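Local coordinates for protein phosphodiesterase (Pseudomonas aeruginosa, PDB 4G75) that is a magnesium-binding, colicin M-like bacteriocin that probably kills rival bacteria by hydrolysing the lipid-linked precursor of peptidoglycan, at residues K173-F178 with L216-I221; A63-W68 with E84-I89. One frame throughout, in Å; residues are numbered along the deposited sequence.

Contact 1. Residues K173-F178 with L216-I221; sequences KAMPQF and LRIVGI. With EDO (1,2-ethanediol), chain C.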
ATOM      1  N   LYS A 173      -6.480 -20.637  16.614  1.00 12.64           N
ATOM      2  CA  LYS A 173      -7.478 -21.488  17.255  1.00  7.96           C
ATOM      3  C   LYS A 173      -8.823 -21.482  16.538  1.00  7.99           C
ATOM      4  O   LYS A 173      -9.590 -22.437  16.646  1.00 12.26           O
ATOM      5  CB  LYS A 173      -7.665 -21.101  18.727  1.00 10.34           C
ATOM      6  CG  LYS A 173      -6.477 -21.477  19.597  1.00 16.55           C
ATOM      7  CD  LYS A 173      -6.810 -21.361  21.075  1.00 23.33           C
ATOM      8  CE  LYS A 173      -6.943 -19.911  21.487  1.00 20.39           C
ATOM      9  NZ  LYS A 173      -5.658 -19.168  21.357  1.00 27.18           N
ATOM     10  N   ALA A 174      -9.107 -20.413  15.800  1.00 10.87           N
ATOM     11  CA  ALA A 174     -10.395 -20.283  15.128  1.00 10.07           C
ATOM     12  C   ALA A 174     -10.376 -20.809  13.689  1.00  7.14           C
ATOM     13  O   ALA A 174     -11.418 -20.893  13.039  1.00 16.75           O
ATOM     14  CB  ALA A 174     -10.853 -18.825  15.154  1.00 14.40           C
HETATM   15  N   MSE A 175      -9.193 -21.158  13.194  1.00 15.92           N
HETATM   16  CA  MSE A 175      -9.074 -21.687  11.840  1.00 10.25           C
HETATM   17  C   MSE A 175      -9.609 -23.108  11.787  1.00 13.55           C
HETATM   18  O   MSE A 175      -9.156 -23.968  12.532  1.00 11.95           O
HETATM   19  CB  MSE A 175      -7.613 -21.687  11.389  1.00 12.49           C
HETATM   20  CG  MSE A 175      -7.003 -20.316  11.275  1.00 12.89           C
HETATM   21 SE   MSE A 175      -5.109 -20.463  10.829  1.00 23.28          SE
HETATM   22  CE  MSE A 175      -4.681 -18.564  10.784  1.00 12.11           C
ATOM     23  N   PRO A 176     -10.577 -23.364  10.900  1.00 10.14           N
ATOM     24  CA  PRO A 176     -11.086 -24.730  10.748  1.00 11.46           C
ATOM     25  C   PRO A 176      -9.985 -25.749  10.448  1.00 13.28           C
ATOM     26  O   PRO A 176     -10.077 -26.882  10.915  1.00 13.77           O
ATOM     27  CB  PRO A 176     -12.043 -24.601   9.562  1.00 19.82           C
ATOM     28  CG  PRO A 176     -12.568 -23.207   9.700  1.00 12.76           C
ATOM     29  CD  PRO A 176     -11.389 -22.387  10.157  1.00 12.74           C
ATOM     30  N   GLN A 177      -8.955 -25.360   9.700  1.00 13.18           N
ATOM     31  CA  GLN A 177      -7.883 -26.306   9.401  1.00 17.40           C
ATOM     32  C   GLN A 177      -7.136 -26.674  10.672  1.00 10.50           C
ATOM     33  O   GLN A 177      -6.793 -27.836  10.890  1.00 15.65           O
ATOM     34  CB  GLN A 177      -6.913 -25.743   8.366  1.00 19.64           C
ATOM     35  CG  GLN A 177      -7.517 -25.591   6.989  1.00 33.49           C
ATOM     36  CD  GLN A 177      -6.502 -25.128   5.969  1.00 26.91           C
ATOM     37  OE1 GLN A 177      -6.496 -23.966   5.569  1.00 68.33           O
ATOM     38  NE2 GLN A 177      -5.624 -26.036   5.552  1.00 27.39           N
ATOM     39  N   PHE A 178      -6.900 -25.683  11.521  1.00 14.26           N
ATOM     40  CA  PHE A 178      -6.247 -25.968  12.791  1.00  8.25           C
ATOM     41  C   PHE A 178      -7.129 -26.811  13.703  1.00 13.37           C
ATOM     42  O   PHE A 178      -6.661 -27.773  14.304  1.00 13.76           O
ATOM     43  CB  PHE A 178      -5.805 -24.699  13.509  1.00 11.96           C
ATOM     44  CG  PHE A 178      -5.083 -24.978  14.791  1.00  6.40           C
ATOM     45  CD1 PHE A 178      -3.744 -25.322  14.777  1.00 13.12           C
ATOM     46  CD2 PHE A 178      -5.752 -24.943  16.004  1.00 14.71           C
ATOM     47  CE1 PHE A 178      -3.071 -25.610  15.949  1.00 16.15           C
ATOM     48  CE2 PHE A 178      -5.088 -25.231  17.182  1.00 22.42           C
ATOM     49  CZ  PHE A 178      -3.742 -25.563  17.154  1.00 17.48           C
ATOM     50  N   LEU A 216      -1.592 -17.913   3.854  1.00  9.36           N
ATOM     51  CA  LEU A 216      -0.699 -18.094   4.987  1.00 10.30           C
ATOM     52  C   LEU A 216      -0.235 -19.541   5.057  1.00  6.61           C
ATOM     53  O   LEU A 216      -0.881 -20.443   4.509  1.00  7.27           O
ATOM     54  CB  LEU A 216      -1.388 -17.713   6.303  1.00  6.75           C
ATOM     55  CG  LEU A 216      -1.892 -16.274   6.452  1.00  7.11           C
ATOM     56  CD1 LEU A 216      -2.529 -16.096   7.825  1.00 14.49           C
ATOM     57  CD2 LEU A 216      -0.749 -15.285   6.246  1.00 11.38           C
ATOM     58  N   ARG A 217       0.892 -19.745   5.724  1.00  7.59           N
ATOM     59  CA  ARG A 217       1.376 -21.082   6.037  1.00  6.71           C
ATOM     60  C   ARG A 217       1.584 -21.182   7.536  1.00 10.74           C
ATOM     61  O   ARG A 217       2.309 -20.372   8.126  1.00 12.23           O
ATOM     62  CB  ARG A 217       2.698 -21.349   5.319  1.00  6.77           C
ATOM     63  CG  ARG A 217       3.170 -22.787   5.437  1.00 10.57           C
ATOM     64  CD  ARG A 217       4.469 -22.999   4.683  1.00 16.67           C
ATOM     65  NE  ARG A 217       4.831 -24.410   4.647  1.00 15.11           N
ATOM     66  CZ  ARG A 217       5.822 -24.910   3.918  1.00 30.07           C
ATOM     67  NH1 ARG A 217       6.555 -24.111   3.156  1.00 30.36           N
ATOM     68  NH2 ARG A 217       6.078 -26.213   3.948  1.00 38.11           N
ATOM     69  N   ILE A 218       0.939 -22.171   8.148  1.00  9.88           N
ATOM     70  CA  ILE A 218       1.049 -22.402   9.582  1.00 10.01           C
ATOM     71  C   ILE A 218       1.917 -23.625   9.794  1.00  8.35           C
ATOM     72  O   ILE A 218       1.560 -24.728   9.374  1.00  9.36           O
ATOM     73  CB  ILE A 218      -0.326 -22.611  10.235  1.00 10.58           C
ATOM     74  CG1 ILE A 218      -1.099 -21.290  10.280  1.00 18.69           C
ATOM     75  CG2 ILE A 218      -0.171 -23.111  11.678  1.00 11.75           C
ATOM     76  CD1 ILE A 218      -1.599 -20.816   8.956  1.00 18.60           C
ATOM     77  N   VAL A 219       3.060 -23.430  10.442  0.54  6.94           N
ATOM     78  CA  VAL A 219       4.017 -24.516  10.622  0.54  9.99           C
ATOM     79  C   VAL A 219       4.559 -24.550  12.045  0.54 15.33           C
ATOM     80  O   VAL A 219       4.920 -23.521  12.610  0.54 10.23           O
ATOM     81  CB  VAL A 219       5.190 -24.398   9.627  0.54 18.21           C
ATOM     82  CG1 VAL A 219       5.925 -23.083   9.825  0.54 15.13           C
ATOM     83  CG2 VAL A 219       6.138 -25.578   9.774  0.54 24.50           C
ATOM     84  N   GLY A 220       4.611 -25.740  12.626  1.00 12.43           N
ATOM     85  CA  GLY A 220       5.090 -25.883  13.983  1.00  7.64           C
ATOM     86  C   GLY A 220       4.924 -27.272  14.538  1.00  9.15           C
ATOM     87  O   GLY A 220       4.758 -28.246  13.801  1.00 11.83           O
ATOM     88  N   ILE A 221       4.970 -27.357  15.859  1.00  7.15           N
ATOM     89  CA  ILE A 221       4.882 -28.641  16.530  1.00  9.75           C
ATOM     90  C   ILE A 221       3.688 -28.634  17.464  1.00  8.99           C
ATOM     91  O   ILE A 221       3.556 -27.752  18.303  1.00 10.10           O
ATOM     92  CB  ILE A 221       6.145 -28.912  17.354  1.00 14.33           C
ATOM     93  CG1 ILE A 221       7.370 -28.965  16.438  1.00 18.65           C
ATOM     94  CG2 ILE A 221       5.998 -30.206  18.134  1.00 12.08           C
ATOM     95  CD1 ILE A 221       8.653 -29.300  17.158  1.00 34.09           C
TER
HETATM   96  C1  EDO C 302       5.619 -19.986   2.710  1.00 19.16           C
HETATM   97  O1  EDO C 302       6.377 -21.189   2.548  1.00 20.96           O
HETATM   98  C2  EDO C 302       6.596 -18.818   2.723  1.00 25.83           C
HETATM   99  O2  EDO C 302       7.560 -19.057   3.756  1.00 29.75           O
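Met175, a selenomethionine, and Ile218 reach toward each other tip to tip, closing a helix-on-sheet contact in the colicin M family region. Met175 is the N-cap residue of helix 176-184, and Ile218 lies on strand 213-224, an interior strand of the mixed sheet. The selenium does the main touching: Met175 SE stands 4.0 Å from Ile218 CD1 and 4.1 Å from Ile218 CG1, so the long arm of the isoleucine meets it with both of its carbons. Met175 sends CG anti to its own carbonyl carbon (chi1 -64°) and then runs fully extended, which carries SE and CE well beyond the helix start toward the sheet. The terminal methyl goes on past the isoleucine to a looser contact, Met175 CE lying 4.4 Å from Leu216 CD1. Leu216 and Ile218, two positions apart on the strand, thus offer one apolar face on which the selenomethionine side chain rests. All three residues are buried and meet through apolar side chains alone. Pro170 touches both Met175 and Leu216, while Phe232 packs on Ile218 from the neighbouring strand 229-243. Backbone bonds from Leu216 to Val196 and from Ile218 to Phe194 hold the strand in the sheet. Between Leu216 and Ile218, Arg217 leaves by the opposite sheet face, with CG anti to its backbone N (chi1 -172°) and the chain straight as far as NE. There NH2 forms a salt bridge with Asp193 OD2. The O1 of a 1,2-ethanediol, probably from the crystallisation liquor, lies at the edge of the guanidinium, in its plane, and accepts from Arg217 NH1 over 3.0 Å with an N-H...O angle of 161°.

Contact 2. Residues A63-W68 with E84-I89; sequences AQWANW and EFIWDI. With EDO (1,2-ethanediol), chain M.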
ATOM      1  N   ALA A  63      -9.375  11.585 -14.405  1.00 11.62           N
ATOM      2  CA  ALA A  63     -10.658  11.904 -15.017  1.00 13.83           C
ATOM      3  C   ALA A  63     -10.514  13.136 -15.906  1.00 16.72           C
ATOM      4  O   ALA A  63     -11.150  13.234 -16.957  1.00 12.82           O
ATOM      5  CB  ALA A  63     -11.728  12.119 -13.960  1.00 13.74           C
ATOM      6  N   GLN A  64      -9.678  14.079 -15.491  1.00 11.38           N
ATOM      7  CA  GLN A  64      -9.409  15.261 -16.307  0.59 14.86           C
ATOM      8  C   GLN A  64      -8.596  14.876 -17.533  1.00 13.04           C
ATOM      9  O   GLN A  64      -8.975  15.159 -18.670  1.00 16.12           O
ATOM     10  CB  GLN A  64      -8.636  16.307 -15.506  0.59 14.38           C
ATOM     11  CG  GLN A  64      -9.401  16.914 -14.346  0.59 18.38           C
ATOM     12  CD  GLN A  64      -8.507  17.769 -13.469  0.59 10.22           C
ATOM     13  OE1 GLN A  64      -8.144  18.887 -13.834  0.59 13.20           O
ATOM     14  NE2 GLN A  64      -8.143  17.243 -12.310  0.59  5.86           N
ATOM     15  N   TRP A  65      -7.462  14.229 -17.283  1.00 11.04           N
ATOM     16  CA  TRP A  65      -6.555  13.785 -18.333  1.00  9.34           C
ATOM     17  C   TRP A  65      -7.313  13.027 -19.422  1.00 13.00           C
ATOM     18  O   TRP A  65      -7.175  13.318 -20.612  1.00 14.99           O
ATOM     19  CB  TRP A  65      -5.498  12.871 -17.721  1.00 12.46           C
ATOM     20  CG  TRP A  65      -4.296  12.624 -18.560  1.00 10.09           C
ATOM     21  CD1 TRP A  65      -4.103  12.992 -19.858  1.00 22.30           C
ATOM     22  CD2 TRP A  65      -3.122  11.902 -18.167  1.00 13.80           C
ATOM     23  NE1 TRP A  65      -2.867  12.569 -20.290  1.00 12.85           N
ATOM     24  CE2 TRP A  65      -2.248  11.892 -19.273  1.00 14.45           C
ATOM     25  CE3 TRP A  65      -2.720  11.276 -16.983  1.00 13.96           C
ATOM     26  CZ2 TRP A  65      -0.999  11.277 -19.231  1.00 15.34           C
ATOM     27  CZ3 TRP A  65      -1.484  10.664 -16.943  1.00 15.14           C
ATOM     28  CH2 TRP A  65      -0.636  10.668 -18.060  1.00 12.77           C
ATOM     29  N   ALA A  66      -8.119  12.055 -19.004  1.00 13.99           N
ATOM     30  CA  ALA A  66      -8.788  11.157 -19.946  1.00 15.56           C
ATOM     31  C   ALA A  66     -10.183  11.633 -20.345  1.00 17.63           C
ATOM     32  O   ALA A  66     -10.902  10.925 -21.049  1.00 22.34           O
ATOM     33  CB  ALA A  66      -8.849   9.741 -19.387  1.00 10.25           C
ATOM     34  N   ASN A  67     -10.561  12.824 -19.891  1.00 14.93           N
ATOM     35  CA  ASN A  67     -11.852  13.404 -20.253  1.00 19.87           C
ATOM     36  C   ASN A  67     -13.025  12.489 -19.931  1.00 29.44           C
ATOM     37  O   ASN A  67     -13.862  12.202 -20.790  1.00 19.62           O
ATOM     38  CB  ASN A  67     -11.875  13.764 -21.738  1.00 18.45           C
ATOM     39  CG  ASN A  67     -10.831  14.795 -22.100  1.00 48.27           C
ATOM     40  OD1 ASN A  67     -10.018  14.583 -23.001  1.00 53.54           O
ATOM     41  ND2 ASN A  67     -10.838  15.917 -21.388  1.00 38.72           N
ATOM     42  N   TRP A  68     -13.086  12.025 -18.688  1.00 13.07           N
ATOM     43  CA  TRP A  68     -14.197  11.195 -18.260  1.00 16.21           C
ATOM     44  C   TRP A  68     -15.447  12.041 -18.124  1.00 18.12           C
ATOM     45  O   TRP A  68     -16.556  11.544 -18.274  1.00 14.77           O
ATOM     46  CB  TRP A  68     -13.895  10.551 -16.910  1.00 16.69           C
ATOM     47  CG  TRP A  68     -12.947   9.401 -16.961  1.00 13.18           C
ATOM     48  CD1 TRP A  68     -12.211   8.981 -18.029  1.00 16.97           C
ATOM     49  CD2 TRP A  68     -12.599   8.548 -15.870  1.00 13.63           C
ATOM     50  NE1 TRP A  68     -11.439   7.898 -17.673  1.00 14.50           N
ATOM     51  CE2 TRP A  68     -11.661   7.614 -16.350  1.00 16.61           C
ATOM     52  CE3 TRP A  68     -13.000   8.478 -14.534  1.00 14.33           C
ATOM     53  CZ2 TRP A  68     -11.113   6.622 -15.539  1.00 13.32           C
ATOM     54  CZ3 TRP A  68     -12.462   7.487 -13.731  1.00 13.48           C
ATOM     55  CH2 TRP A  68     -11.526   6.575 -14.237  1.00  8.37           C
ATOM     56  N   GLU A  84       0.676  16.314 -13.223  1.00 10.83           N
ATOM     57  CA  GLU A  84       0.521  16.115 -11.789  1.00 12.26           C
ATOM     58  C   GLU A  84       0.283  14.646 -11.440  1.00  8.58           C
ATOM     59  O   GLU A  84       0.763  14.165 -10.408  1.00  9.18           O
ATOM     60  CB  GLU A  84      -0.596  16.999 -11.231  1.00 15.24           C
ATOM     61  CG  GLU A  84      -0.248  18.486 -11.245  1.00 11.17           C
ATOM     62  CD  GLU A  84       1.107  18.768 -10.617  1.00  9.85           C
ATOM     63  OE1 GLU A  84       1.334  18.329  -9.468  1.00  9.75           O
ATOM     64  OE2 GLU A  84       1.946  19.425 -11.274  1.00 12.42           O
ATOM     65  N   PHE A  85      -0.442  13.933 -12.300  1.00  9.54           N
ATOM     66  CA  PHE A  85      -0.666  12.508 -12.075  1.00  8.69           C
ATOM     67  C   PHE A  85       0.680  11.798 -12.157  1.00 10.54           C
ATOM     68  O   PHE A  85       1.030  10.978 -11.302  1.00  9.21           O
ATOM     69  CB  PHE A  85      -1.631  11.949 -13.125  1.00  6.92           C
ATOM     70  CG  PHE A  85      -2.033  10.514 -12.888  1.00  5.48           C
ATOM     71  CD1 PHE A  85      -3.245  10.212 -12.278  1.00 11.13           C
ATOM     72  CD2 PHE A  85      -1.208   9.473 -13.280  1.00  6.78           C
ATOM     73  CE1 PHE A  85      -3.627   8.888 -12.065  1.00 11.08           C
ATOM     74  CE2 PHE A  85      -1.581   8.153 -13.067  1.00  6.70           C
ATOM     75  CZ  PHE A  85      -2.786   7.861 -12.463  1.00 10.89           C
ATOM     76  N   ILE A  86       1.443  12.124 -13.192  1.00  7.92           N
ATOM     77  CA  ILE A  86       2.745  11.496 -13.393  1.00 16.60           C
ATOM     78  C   ILE A  86       3.700  11.740 -12.228  1.00 11.94           C
ATOM     79  O   ILE A  86       4.325  10.803 -11.728  1.00  6.93           O
ATOM     80  CB  ILE A  86       3.389  11.943 -14.709  1.00 10.38           C
ATOM     81  CG1 ILE A  86       2.589  11.361 -15.879  1.00 10.65           C
ATOM     82  CG2 ILE A  86       4.838  11.501 -14.754  1.00  8.94           C
ATOM     83  CD1 ILE A  86       2.874  12.002 -17.227  1.00 10.21           C
ATOM     84  N   TRP A  87       3.807  12.993 -11.791  1.00  7.09           N
ATOM     85  CA  TRP A  87       4.681  13.318 -10.664  1.00  6.05           C
ATOM     86  C   TRP A  87       4.234  12.704  -9.332  1.00  6.43           C
ATOM     87  O   TRP A  87       5.073  12.341  -8.525  1.00  6.47           O
ATOM     88  CB  TRP A  87       4.891  14.837 -10.524  1.00  7.64           C
ATOM     89  CG  TRP A  87       5.946  15.384 -11.444  1.00  5.29           C
ATOM     90  CD1 TRP A  87       5.785  16.355 -12.389  1.00 12.75           C
ATOM     91  CD2 TRP A  87       7.324  14.991 -11.504  1.00  9.19           C
ATOM     92  NE1 TRP A  87       6.978  16.594 -13.032  1.00 15.76           N
ATOM     93  CE2 TRP A  87       7.938  15.769 -12.507  1.00 15.56           C
ATOM     94  CE3 TRP A  87       8.098  14.058 -10.807  1.00  8.78           C
ATOM     95  CZ2 TRP A  87       9.287  15.644 -12.828  1.00 17.25           C
ATOM     96  CZ3 TRP A  87       9.444  13.937 -11.127  1.00 10.97           C
ATOM     97  CH2 TRP A  87      10.021  14.723 -12.134  1.00 16.22           C
ATOM     98  N   ASP A  88       2.928  12.593  -9.103  1.00  7.01           N
ATOM     99  CA  ASP A  88       2.431  11.935  -7.897  1.00  5.90           C
ATOM    100  C   ASP A  88       2.795  10.446  -7.935  1.00  6.08           C
ATOM    101  O   ASP A  88       3.145   9.852  -6.913  1.00  9.04           O
ATOM    102  CB  ASP A  88       0.912  12.096  -7.752  1.00  9.12           C
ATOM    103  CG  ASP A  88       0.505  13.406  -7.081  1.00  9.36           C
ATOM    104  OD1 ASP A  88       1.356  14.320  -6.916  1.00 10.44           O
ATOM    105  OD2 ASP A  88      -0.690  13.520  -6.726  1.00  8.90           O
ATOM    106  N   ILE A  89       2.709   9.843  -9.119  1.00  7.76           N
ATOM    107  CA  ILE A  89       3.093   8.441  -9.269  1.00 10.37           C
ATOM    108  C   ILE A  89       4.585   8.270  -8.960  1.00  8.47           C
ATOM    109  O   ILE A  89       5.008   7.257  -8.408  1.00 10.74           O
ATOM    110  CB  ILE A  89       2.725   7.900 -10.671  1.00  6.73           C
ATOM    111  CG1 ILE A  89       1.203   7.798 -10.811  1.00  6.10           C
ATOM    112  CG2 ILE A  89       3.366   6.530 -10.932  1.00  6.60           C
ATOM    113  CD1 ILE A  89       0.543   6.934  -9.764  1.00  9.91           C
TER
HETATM  114  C1  EDO M 312       0.994  22.003 -14.032  1.00 42.92           C
HETATM  115  O1  EDO M 312       1.370  20.675 -13.645  1.00 21.70           O
HETATM  116  C2  EDO M 312      -0.435  22.296 -13.587  1.00 15.32           C
HETATM  117  O2  EDO M 312      -1.253  21.146 -13.837  1.00 25.28           O
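Trp65 and Phe85 form an offset edge-to-face aromatic pair that joins two helices of the alpha-helical part of the chain, the C-terminal end of helix 55-65 and the first turns of helix 81-102. The edge of the indole is turned toward the phenyl face, with the six-membered ring of Trp65 centred 5.8 Å from the Phe85 ring and the planes inclined at 61°. Toward the phenyl group Trp65 CZ3 leads, 3.9 Å from Phe85 CD2, and it also lies 4.0 Å from Phe85 CB. The next corner of the same ring reaches the following residue: Trp65 CH2 is 3.8 Å from Ile86 CD1. Trp65 gets there by setting CG anti to the backbone N (chi1 -164°), which throws the indole off the helix end and across both partner side chains at about a right angle.

One shell out, Trp62 meets the indole and Lys268 and Asn82 touch it, while Leu58 and Leu61 of helix 55-65 pack on Phe85. Just beyond Trp65 the helix ends in a Schellman motif, Asn67 being the first residue to leave helical angles, with a positive phi of 55°: Trp68 N bonds to Ala63 O at 2.9 Å and Asn67 N to Gln64 O at 3.1 Å. The facing helix has charged ties of its own. Arg45 bridges to both Glu84 OE1 and Asp88 OD2, and Lys42 adds a second salt bridge at Glu84 OE1, a clustering that probably favours the ionised form of the Glu84 carboxylate. Its other oxygen is used differently: a 1,2-ethanediol, probably from the crystallisation liquor and also bonded to Phe80 N, donates from its O1 to Glu84 OE2 over 2.7 Å.

Contact 2 comes first along the chain and closes before contact 1 opens. Their centres are 44 Å apart, their nearest atoms about 27 Å, and they lie on opposite sides of the chain's centre. No helix or strand is common to them: contact 2 joins helices 55-65 and 81-102, whereas contact 1 sets the start of helix 176-184 against strand 213-224, in the colicin M family region. Contact 1 is the nearer to the magnesium site of Val211, Glu213 and Asp241: Leu216 comes three residues after Glu213 on the strand, its side chain about 11 Å from the ion. Contact 2 lies away from that site, and the two belong to separate parts of the chain, one all helix and one helix on sheet.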